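Local coordinates for protein alpha,alpha-trehalose-phosphate synthase (UDP-forming) (Burkholderia vietnamiensis, PDB 5TVG) that belongs to glycosyltransferase family 20 of the GT-B clan and is built as two domains, with uridine-5'-diphosphate bound by the C-terminal domain beside the cleft between them, at residues 146-149 and 150-154; 77-80 and 81-85. All coordinates share one frame; numbering follows the deposited sequence.

Interactions 1 and 2 are both local contacts, mostly between residues three to five apart, and lie at opposite helix ends: residues 77-85 start helix 79-98, whereas 146-154 finish helix 146-152. Their centres lie 21 Å apart and their nearest atoms about 7 Å apart, without touching, yet both helices pack on helix 109-127. Each is partly buried, with three buried and two exposed residues among those in contact. The chemistry follows the helix end. In interaction 2 a threonine side chain caps the first turn and a water joins arginine to aspartate; in interaction 1 the backbone closes on a glycine, and the side-chain pairs are phenylalanine with leucine and histidine with glutamate.

Interaction 1. Residues 146-149 and 150-154; sequences FAHC and LRELG
Leu150 N donates to Phe146 O at 3.0 Å, and Arg151 N to Ala147 O at 2.8 Å, the shortest of the i to i+4 bonds here. Glu152 N reaches His148 O at 3.1 Å. The series fades at Leu153 N, whose bond to Cys149 O is weak at 3.3 Å. Gly154 N instead bonds back to Arg151 O (2.9 Å), and with a positive phi of 89° at Gly154 the helix ends in a Schellman motif. Among the side chains, Glu152 lays its CG over one face of the His148 imidazole, 4.2 Å from the centroid and near the rim, a CH-pi contact. Having CG trans to the backbone N (chi1 167°) swings that ring along the helix toward Glu152; the carboxylate beyond is turned 41° from the ring plane. On the buried side, Leu150 CD1 meets Phe146 CE2 at 3.5 Å, approaching the ring obliquely. Arg151, bent at chi2, bonds through NH1 to the carbonyls of Val155 and Asn157, just past the helix, and through NH2 to Ala188 O and, as a salt bridge, Asp190. Helix 146-152 is the crossover of the beta-alpha-beta unit between strands 135-139 and 159-162: Ala147 and Leu150 rest on Ile159 of the second strand, while Phe146 and Cys149 face helix 109-127.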
loop_
_atom_site.group_PDB
_atom_site.type_symbol
_atom_site.label_atom_id
_atom_site.label_comp_id
_atom_site.label_asym_id
_atom_site.label_seq_id
_atom_site.Cartn_x
_atom_site.Cartn_y
_atom_site.Cartn_z
ATOM N N PHE A 146 14.493 33.402 12.679
ATOM C CA PHE A 146 15.563 33.668 13.637
ATOM C C PHE A 146 15.806 35.171 13.809
ATOM O O PHE A 146 15.908 35.666 14.937
ATOM C CB PHE A 146 16.846 32.945 13.210
ATOM C CG PHE A 146 17.857 32.806 14.331
ATOM C CD1 PHE A 146 17.647 31.855 15.354
ATOM C CD2 PHE A 146 18.986 33.628 14.390
ATOM C CE1 PHE A 146 18.565 31.708 16.427
ATOM C CE2 PHE A 146 19.906 33.508 15.472
ATOM C CZ PHE A 146 19.689 32.543 16.481
ATOM N N ALA A 147 15.880 35.918 12.704
ATOM C CA ALA A 147 16.097 37.358 12.810
ATOM C C ALA A 147 14.988 38.031 13.592
ATOM O O ALA A 147 15.240 38.972 14.357
ATOM C CB ALA A 147 16.196 38.002 11.422
ATOM N N HIS A 148 13.745 37.622 13.348
ATOM C CA HIS A 148 12.621 38.221 14.052
ATOM C C HIS A 148 12.774 38.052 15.549
ATOM O O HIS A 148 12.566 38.998 16.316
ATOM C CB HIS A 148 11.311 37.597 13.568
ATOM C CG HIS A 148 10.139 37.917 14.442
ATOM N ND1 HIS A 148 9.411 39.079 14.317
ATOM C CD2 HIS A 148 9.570 37.224 15.459
ATOM C CE1 HIS A 148 8.447 39.091 15.222
ATOM N NE2 HIS A 148 8.520 37.976 15.926
ATOM N N CYS A 149 13.153 36.846 15.979
ATOM C CA CYS A 149 13.331 36.574 17.405
ATOM C C CYS A 149 14.459 37.416 17.980
ATOM O O CYS A 149 14.359 37.919 19.104
ATOM C CB CYS A 149 13.625 35.092 17.631
ATOM S SG CYS A 149 12.343 33.945 17.131
ATOM N N LEU A 150 15.538 37.586 17.216
ATOM C CA LEU A 150 16.635 38.433 17.675
ATOM C C LEU A 150 16.198 39.893 17.780
ATOM O O LEU A 150 16.567 40.581 18.741
ATOM C CB LEU A 150 17.849 38.285 16.745
ATOM C CG LEU A 150 18.670 36.978 16.798
ATOM C CD1 LEU A 150 19.720 36.962 15.702
ATOM C CD2 LEU A 150 19.347 36.749 18.195
ATOM N N ARG A 151 15.415 40.395 16.812
ATOM C CA ARG A 151 14.969 41.788 16.915
ATOM C C ARG A 151 14.138 42.010 18.168
ATOM O O ARG A 151 14.244 43.062 18.805
ATOM C CB ARG A 151 14.175 42.231 15.684
ATOM C CG ARG A 151 14.918 42.165 14.378
ATOM C CD ARG A 151 16.151 43.095 14.275
ATOM N NE ARG A 151 16.701 42.890 12.926
ATOM C CZ ARG A 151 17.960 43.104 12.558
ATOM N NH1 ARG A 151 18.861 43.557 13.429
ATOM N NH2 ARG A 151 18.317 42.837 11.306
ATOM N N GLU A 152 13.309 41.024 18.549
ATOM C CA GLU A 152 12.487 41.178 19.747
ATOM C C GLU A 152 13.304 41.183 21.022
ATOM O O GLU A 152 12.791 41.605 22.061
ATOM C CB GLU A 152 11.450 40.062 19.838
ATOM C CG GLU A 152 10.566 40.031 18.623
ATOM C CD GLU A 152 9.120 40.198 18.964
ATOM O OE1 GLU A 152 8.433 39.165 19.104
ATOM O OE2 GLU A 152 8.681 41.359 19.111
ATOM N N LEU A 153 14.527 40.674 20.978
ATOM C CA LEU A 153 15.471 40.763 22.088
ATOM C C LEU A 153 16.300 42.041 22.039
ATOM O O LEU A 153 17.237 42.178 22.826
ATOM C CB LEU A 153 16.395 39.545 22.069
ATOM C CG LEU A 153 15.674 38.192 22.183
ATOM C CD1 LEU A 153 16.651 37.091 21.804
ATOM C CD2 LEU A 153 15.102 37.937 23.597
ATOM N N GLY A 154 16.039 42.942 21.084
ATOM C CA GLY A 154 16.770 44.199 20.971
ATOM C C GLY A 154 18.024 44.138 20.123
ATOM O O GLY A 154 18.820 45.075 20.149
#

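Interaction 2. Residues 77-80 and 81-85; sequences LTRR and DYDQY
Thr78 and Asp81 meet at an angle, Asp81 CB lying 3.3 Å from Thr78 OG1 while that oxygen accepts from Asp81 N at 3.1 Å. Thr78 places OG1 between its own backbone N and carbonyl carbon (chi1 60°), which aims it at the amide of the first turn. The Asp81 carboxylate lies against Thr78 OG1. Arg79 and Tyr82 run side by side in the same direction, with guanidinium and phenol planes 83° apart and Arg79 NH1 4.0 Å from Tyr82 CD2. Bent at chi2 and chi3, Arg79 also folds back across Asp83: its CD is 3.6 Å from Asp83 OD2, and one water bridges Arg79 NH1 to Asp83 OD1, accepting from the first and donating to the second. Asp83 OD1 is shared with Arg87, so the carboxylate has a direct charged partner besides the water. These pairs line the start of helix 79-98, where Thr78 is the N-cap directly after strand 70-77, and Tyr82 N bonds to Thr78 O (2.8 Å). A wider pi-type turn follows at 82-85. Arg80 and Gln84 cross with their guanidinium and amide planes 47° apart, Gln84 NE2 sitting over one guanidinium face. Arg117 takes a salt bridge from Asp81 OD1 and a hydrogen bond from Gln84 OE1. Leu77 crosses Tyr85 at about a right angle, Leu77 CD1 3.9 Å from Tyr85 CD2, and the Tyr85 hydroxyl hydrogen-bonds with Asn17.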
loop_
_atom_site.group_PDB
_atom_site.type_symbol
_atom_site.label_atom_id
_atom_site.label_comp_id
_atom_site.label_asym_id
_atom_site.label_seq_id
_atom_site.Cartn_x
_atom_site.Cartn_y
_atom_site.Cartn_z
ATOM N N LEU A 77 18.912 19.498 21.644
ATOM C CA LEU A 77 17.470 19.703 21.618
ATOM C C LEU A 77 16.758 18.551 22.317
ATOM O O LEU A 77 17.196 17.408 22.261
ATOM C CB LEU A 77 16.927 19.812 20.182
ATOM C CG LEU A 77 17.324 20.986 19.272
ATOM C CD1 LEU A 77 16.745 20.804 17.851
ATOM C CD2 LEU A 77 16.890 22.305 19.884
ATOM N N THR A 78 15.625 18.853 22.932
ATOM C CA THR A 78 14.822 17.794 23.492
ATOM C C THR A 78 14.103 17.067 22.365
ATOM O O THR A 78 13.956 17.590 21.244
ATOM C CB THR A 78 13.781 18.354 24.462
ATOM O OG1 THR A 78 12.913 19.265 23.755
ATOM C CG2 THR A 78 14.423 19.021 25.691
ATOM N N ARG A 79 13.632 15.865 22.691
ATOM C CA ARG A 79 12.859 15.055 21.762
ATOM C C ARG A 79 11.643 15.815 21.241
ATOM O O ARG A 79 11.351 15.791 20.032
ATOM C CB ARG A 79 12.438 13.759 22.459
ATOM C CG ARG A 79 11.478 12.865 21.664
ATOM C CD ARG A 79 12.184 12.236 20.494
ATOM N NE ARG A 79 13.371 11.505 20.922
ATOM C CZ ARG A 79 14.309 11.055 20.094
ATOM N NH1 ARG A 79 14.195 11.253 18.778
ATOM N NH2 ARG A 79 15.364 10.402 20.582
ATOM N N ARG A 80 10.940 16.518 22.136
ATOM C CA ARG A 80 9.790 17.313 21.725
ATOM C C ARG A 80 10.206 18.449 20.794
ATOM O O ARG A 80 9.551 18.698 19.777
ATOM C CB ARG A 80 9.078 17.865 22.963
ATOM C CG ARG A 80 7.770 18.601 22.686
ATOM C CD ARG A 80 6.599 17.649 22.473
ATOM N NE ARG A 80 5.318 18.358 22.438
ATOM C CZ ARG A 80 4.127 17.781 22.263
ATOM N NH1 ARG A 80 4.028 16.463 22.091
ATOM N NH2 ARG A 80 3.029 18.529 22.250
ATOM N N ASP A 81 11.315 19.121 21.109
ATOM C CA ASP A 81 11.836 20.159 20.227
ATOM C C ASP A 81 12.171 19.578 18.855
ATOM O O ASP A 81 11.716 20.082 17.822
ATOM C CB ASP A 81 13.067 20.814 20.859
ATOM C CG ASP A 81 12.721 21.755 22.022
ATOM O OD1 ASP A 81 11.537 22.174 22.153
ATOM O OD2 ASP A 81 13.662 22.110 22.773
ATOM N N TYR A 82 12.980 18.517 18.839
ATOM C CA TYR A 82 13.365 17.841 17.608
ATOM C C TYR A 82 12.138 17.458 16.787
ATOM O O TYR A 82 12.071 17.731 15.582
ATOM C CB TYR A 82 14.198 16.602 17.963
ATOM C CG TYR A 82 14.516 15.708 16.795
ATOM C CD1 TYR A 82 15.581 15.997 15.940
ATOM C CD2 TYR A 82 13.754 14.577 16.540
ATOM C CE1 TYR A 82 15.882 15.176 14.875
ATOM C CE2 TYR A 82 14.041 13.749 15.458
ATOM C CZ TYR A 82 15.100 14.061 14.626
ATOM O OH TYR A 82 15.385 13.250 13.553
ATOM N N ASP A 83 11.149 16.835 17.432
ATOM C CA ASP A 83 9.974 16.360 16.702
ATOM C C ASP A 83 9.200 17.524 16.093
ATOM O O ASP A 83 8.666 17.410 14.984
ATOM C CB ASP A 83 9.064 15.542 17.618
ATOM C CG ASP A 83 9.623 14.161 17.922
ATOM O OD1 ASP A 83 10.496 13.682 17.176
ATOM O OD2 ASP A 83 9.180 13.546 18.911
ATOM N N GLN A 84 9.112 18.648 16.800
ATOM C CA GLN A 84 8.243 19.696 16.298
ATOM C C GLN A 84 8.966 20.683 15.398
ATOM O O GLN A 84 8.399 21.115 14.397
ATOM C CB GLN A 84 7.597 20.469 17.445
ATOM C CG GLN A 84 6.698 19.626 18.347
ATOM C CD GLN A 84 6.166 20.421 19.508
ATOM O OE1 GLN A 84 6.822 21.343 20.005
ATOM N NE2 GLN A 84 4.951 20.095 19.930
ATOM N N TYR A 85 10.228 20.966 15.691
ATOM C CA TYR A 85 11.005 21.938 14.949
ATOM C C TYR A 85 11.622 21.329 13.701
ATOM O O TYR A 85 11.498 21.887 12.608
ATOM C CB TYR A 85 12.068 22.532 15.882
ATOM C CG TYR A 85 13.296 23.132 15.225
ATOM C CD1 TYR A 85 13.311 24.457 14.755
ATOM C CD2 TYR A 85 14.469 22.382 15.135
ATOM C CE1 TYR A 85 14.466 24.999 14.181
ATOM C CE2 TYR A 85 15.604 22.900 14.585
ATOM C CZ TYR A 85 15.604 24.203 14.099
ATOM O OH TYR A 85 16.766 24.682 13.565
HETATM O O HOH W 1 11.930 11.477 17.490
#